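Local coordinates for Serine/threonine-protein kinase-like protein ACR4 (Arabidopsis thaliana, PDB 7A0J) that controls formative cell divisions in root meristems as a membrane receptor kinase acting with the CLE40 peptide, represented here by its extracellular beta-propeller domain, at residues G284-T287 with P293-W296; V202-K207 with V254-F259. All coordinates share one frame; numbering follows the deposited sequence.

Contact 1: residues G284-T287 with P293-W296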
loop_
_atom_site.group_PDB
_atom_site.type_symbol
_atom_site.label_atom_id
_atom_site.label_comp_id
_atom_site.label_asym_id
_atom_site.label_seq_id
_atom_site.Cartn_x
_atom_site.Cartn_y
_atom_site.Cartn_z
ATOM N N GLY A 284 -7.065 3.035 11.196
ATOM C CA GLY A 284 -6.021 2.562 12.121
ATOM C C GLY A 284 -6.496 1.348 12.898
ATOM O O GLY A 284 -7.719 1.226 13.104
ATOM N N VAL A 285 -5.565 0.482 13.306
ATOM C CA VAL A 285 -5.842 -0.740 14.120
ATOM C C VAL A 285 -5.195 -0.565 15.500
ATOM O O VAL A 285 -4.013 -0.173 15.554
ATOM C CB VAL A 285 -5.367 -2.027 13.413
ATOM C CG1 VAL A 285 -6.302 -2.412 12.276
ATOM C CG2 VAL A 285 -3.933 -1.932 12.910
ATOM N N LEU A 286 -5.964 -0.818 16.565
ATOM C CA LEU A 286 -5.505 -0.783 17.981
ATOM C C LEU A 286 -5.037 -2.184 18.385
ATOM O O LEU A 286 -3.934 -2.300 18.951
ATOM C CB LEU A 286 -6.651 -0.322 18.887
ATOM C CG LEU A 286 -6.967 1.173 18.858
ATOM C CD1 LEU A 286 -7.789 1.536 17.631
ATOM C CD2 LEU A 286 -7.698 1.589 20.125
ATOM N N THR A 287 -5.864 -3.197 18.107
ATOM C CA THR A 287 -5.642 -4.617 18.487
ATOM C C THR A 287 -6.310 -5.534 17.454
ATOM O O THR A 287 -6.948 -5.009 16.520
ATOM C CB THR A 287 -6.153 -4.878 19.911
ATOM O OG1 THR A 287 -5.992 -6.266 20.200
ATOM C CG2 THR A 287 -7.599 -4.478 20.108
ATOM N N PRO A 293 -13.254 -1.607 11.754
ATOM C CA PRO A 293 -12.081 -0.746 11.918
ATOM C C PRO A 293 -12.412 0.690 12.356
ATOM O O PRO A 293 -13.508 1.154 12.089
ATOM C CB PRO A 293 -11.456 -0.758 10.516
ATOM C CG PRO A 293 -12.640 -0.930 9.589
ATOM C CD PRO A 293 -13.601 -1.827 10.342
ATOM N N VAL A 294 -11.452 1.347 13.013
ATOM C CA VAL A 294 -11.521 2.787 13.404
ATOM C C VAL A 294 -11.048 3.617 12.205
ATOM O O VAL A 294 -9.835 3.609 11.926
ATOM C CB VAL A 294 -10.680 3.080 14.662
ATOM C CG1 VAL A 294 -10.802 4.535 15.090
ATOM C CG2 VAL A 294 -11.038 2.153 15.814
ATOM N N CYS A 295 -11.974 4.294 11.520
ATOM C CA CYS A 295 -11.714 5.053 10.268
ATOM C C CYS A 295 -12.279 6.469 10.378
ATOM O O CYS A 295 -13.289 6.658 11.083
ATOM C CB CYS A 295 -12.316 4.351 9.057
ATOM S SG CYS A 295 -11.816 2.616 8.924
ATOM N N TRP A 296 -11.635 7.418 9.696
ATOM C CA TRP A 296 -12.026 8.850 9.643
ATOM C C TRP A 296 -11.763 9.406 8.241
ATOM O O TRP A 296 -10.790 8.962 7.597
ATOM C CB TRP A 296 -11.308 9.643 10.745
ATOM C CG TRP A 296 -9.827 9.774 10.564
ATOM C CD1 TRP A 296 -9.152 10.794 9.956
ATOM C CD2 TRP A 296 -8.825 8.850 11.024
ATOM N NE1 TRP A 296 -7.803 10.562 10.000
ATOM C CE2 TRP A 296 -7.572 9.379 10.651
ATOM C CE3 TRP A 296 -8.864 7.628 11.706
ATOM C CZ2 TRP A 296 -6.374 8.727 10.939
ATOM C CZ3 TRP A 296 -7.679 6.983 11.991
ATOM C CH2 TRP A 296 -6.452 7.528 11.612
#
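V294 meets G284 through its backbone and L286 through its side chain. Its carbonyl O accepts a hydrogen bond of 2.9 Å from G284 N. The two residues form an antiparallel hydrogen-bonded pair, CA to CA 5.7 Å, but the return bond is missing: G284 O stands 3.7 Å from V294 N, and it lies just 3.4 Å from V294 O, an acceptor like itself. With CG1 of V294 trans to its own backbone N (chi1 -178°), the other methyl, CG2, is left on the side of L286. There L286 CD1 touches it at 3.8 Å, the two side chains crossing at about a right angle. The leucine sits just past G284 and V285, and it also rests on I270 and F272.

This is the loop end of a beta hairpin, strands 281-285 and 294-297, in the seventh repeat of a seven-bladed propeller. V285 points away from the second strand and packs on F18 of strand 17-21, in the first repeat, so the seventh repeat touches the first here. Next in sequence, C295 is disulfide-bonded to C283; the register set by G284-V294 and by the backbone bonding of W296 with T282 places these cysteines opposite each other on the hairpin. W296 returns to the face that carries V294. A chi1 of 68° turns its indole back along the hairpin, and CZ3 approaches G284 N obliquely at 4.1 Å. Having no side chain, G284 leaves this approach to its backbone. NE1, on the side of the indole away from G284, makes a weak hydrogen bond to P265 O.

Contact 2: residues V202-K207 with V254-F259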
loop_
_atom_site.group_PDB
_atom_site.type_symbol
_atom_site.label_atom_id
_atom_site.label_comp_id
_atom_site.label_asym_id
_atom_site.label_seq_id
_atom_site.Cartn_x
_atom_site.Cartn_y
_atom_site.Cartn_z
ATOM N N VAL A 202 10.007 12.159 8.449
ATOM C CA VAL A 202 9.259 11.930 7.176
ATOM C C VAL A 202 9.650 13.014 6.163
ATOM O O VAL A 202 9.820 14.174 6.574
ATOM C CB VAL A 202 7.735 11.888 7.410
ATOM C CG1 VAL A 202 7.142 13.271 7.644
ATOM C CG2 VAL A 202 7.014 11.188 6.268
ATOM N N LEU A 203 9.783 12.636 4.889
ATOM C CA LEU A 203 10.008 13.559 3.745
ATOM C C LEU A 203 8.944 13.276 2.678
ATOM O O LEU A 203 8.805 12.100 2.292
ATOM C CB LEU A 203 11.425 13.343 3.205
ATOM C CG LEU A 203 12.033 14.515 2.436
ATOM C CD1 LEU A 203 12.236 15.721 3.342
ATOM C CD2 LEU A 203 13.351 14.109 1.795
ATOM N N CYS A 204 8.216 14.310 2.239
ATOM C CA CYS A 204 7.081 14.209 1.280
ATOM C C CYS A 204 7.333 15.106 0.065
ATOM O O CYS A 204 7.764 16.257 0.256
ATOM C CB CYS A 204 5.763 14.589 1.942
ATOM S SG CYS A 204 5.360 13.565 3.380
ATOM N N TRP A 205 7.051 14.589 -1.134
ATOM C CA TRP A 205 7.264 15.280 -2.433
ATOM C C TRP A 205 6.239 14.779 -3.456
ATOM O O TRP A 205 5.648 13.710 -3.212
ATOM C CB TRP A 205 8.700 15.053 -2.918
ATOM C CG TRP A 205 8.980 13.646 -3.352
ATOM C CD1 TRP A 205 8.924 13.156 -4.625
ATOM C CD2 TRP A 205 9.361 12.538 -2.515
ATOM N NE1 TRP A 205 9.249 11.827 -4.640
ATOM C CE2 TRP A 205 9.520 11.419 -3.361
ATOM C CE3 TRP A 205 9.594 12.382 -1.143
ATOM C CZ2 TRP A 205 9.901 10.168 -2.877
ATOM C CZ3 TRP A 205 9.966 11.145 -0.665
ATOM C CH2 TRP A 205 10.116 10.054 -1.522
ATOM N N GLY A 206 6.058 15.517 -4.557
ATOM C CA GLY A 206 5.180 15.136 -5.682
ATOM C C GLY A 206 4.496 16.335 -6.314
ATOM O O GLY A 206 4.898 17.475 -6.009
ATOM N N LYS A 207 3.499 16.078 -7.166
ATOM C CA LYS A 207 2.707 17.108 -7.893
ATOM C C LYS A 207 1.816 17.855 -6.895
ATOM O O LYS A 207 1.899 19.100 -6.884
ATOM C CB LYS A 207 1.867 16.457 -8.997
ATOM N N VAL A 254 -1.207 11.262 13.198
ATOM C CA VAL A 254 -1.150 12.675 12.717
ATOM C C VAL A 254 -1.282 12.647 11.191
ATOM O O VAL A 254 -0.632 11.790 10.562
ATOM C CB VAL A 254 0.138 13.388 13.181
ATOM C CG1 VAL A 254 1.398 12.629 12.791
ATOM C CG2 VAL A 254 0.203 14.825 12.683
ATOM N N CYS A 255 -2.116 13.531 10.635
ATOM C CA CYS A 255 -2.373 13.666 9.176
ATOM C C CYS A 255 -2.079 15.100 8.725
ATOM O O CYS A 255 -2.182 16.020 9.558
ATOM C CB CYS A 255 -3.808 13.283 8.830
ATOM S SG CYS A 255 -4.227 11.583 9.297
ATOM N N TRP A 256 -1.722 15.265 7.450
ATOM C CA TRP A 256 -1.364 16.566 6.824
ATOM C C TRP A 256 -1.583 16.478 5.310
ATOM O O TRP A 256 -1.595 15.349 4.782
ATOM C CB TRP A 256 0.086 16.933 7.169
ATOM C CG TRP A 256 1.098 15.996 6.584
ATOM C CD1 TRP A 256 1.760 16.142 5.400
ATOM C CD2 TRP A 256 1.558 14.755 7.148
ATOM N NE1 TRP A 256 2.600 15.083 5.190
ATOM C CE2 TRP A 256 2.500 14.215 6.244
ATOM C CE3 TRP A 256 1.270 14.048 8.322
ATOM C CZ2 TRP A 256 3.151 13.006 6.483
ATOM C CZ3 TRP A 256 1.916 12.854 8.557
ATOM C CH2 TRP A 256 2.843 12.341 7.647
ATOM N N GLY A 257 -1.746 17.628 4.646
ATOM C CA GLY A 257 -1.868 17.736 3.179
ATOM C C GLY A 257 -2.880 18.790 2.767
ATOM O O GLY A 257 -3.121 19.721 3.561
ATOM N N PHE A 258 -3.441 18.648 1.561
ATOM C CA PHE A 258 -4.458 19.558 0.969
ATOM C C PHE A 258 -5.819 19.303 1.629
ATOM O O PHE A 258 -6.535 20.280 1.924
ATOM N N PHE A 259 -6.159 18.028 1.843
ATOM C CA PHE A 259 -7.418 17.572 2.492
ATOM C C PHE A 259 -7.312 17.766 4.009
ATOM O O PHE A 259 -7.426 18.929 4.444
#
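The indole of W256 reaches across to the sulfur of C204, meeting it with the NE1-CE2-CZ2 edge of the ring system. C204 SG lies 3.6 Å from W256 NE1 and 3.8 Å from W256 CZ2, close to the ring plane: the line to the centroid of the five-membered ring, 4.7 Å long, is 85° off the normal. This is a Cys sulfur-aromatic contact at the edge, with the sulfur already tied to C192 in a disulfide, so the tryptophan abuts the disulfide and also touches C192. V202, two residues before C204 and on the same face of its strand, adds an apolar touch: its CG1 methyl comes obliquely to W256 CZ2 at 4.2 Å, the two side chains advancing from opposite directions.

The strands themselves stay well apart, 9.8 Å between the nearest CA atoms, C204 and G257, and belong to different sheets, so side chains alone bridge them. W256 manages the span with a chi1 of 66°, which swings the ring out toward the neighbouring blade. With an alanine in place of W256 the indole edge is gone from C204 SG and from V202 CG1, which would probably leave a local gap beside the C204-C192 disulfide. A bound 1,2-ethanediol, probably from the crystallisation liquor, lies about 3 Å from the indole.

Around this interface, L233 of strand 233-238 packs against both V202 and W256, and V236 adds to the packing on V202. P228 and P229 meet the indole from the connecting loop, A243 from strand 242-247, while strand 190-195 brings C192 to both V202 and W256.

Overall arrangement
The two contacts come in series along the chain, contact 2 joining the fifth and sixth repeats and contact 1 lying within the seventh, their centres about 21 Å apart and each about 16 Å from the centre of the chain. Contact 1 pairs two strands of one blade; contact 2 fits one blade against the next. Strand 253-257 links them: C255, on the strand that carries W256, takes W296 NE1 of contact 1 at 3.8 Å from its SG, much as C204 takes W256. The tryptophan of one blade thus packs on the disulfide of the preceding blade at these two interfaces, a repeated packing consistent with blades joined side by side round the ring of this receptor's propeller ectodomain.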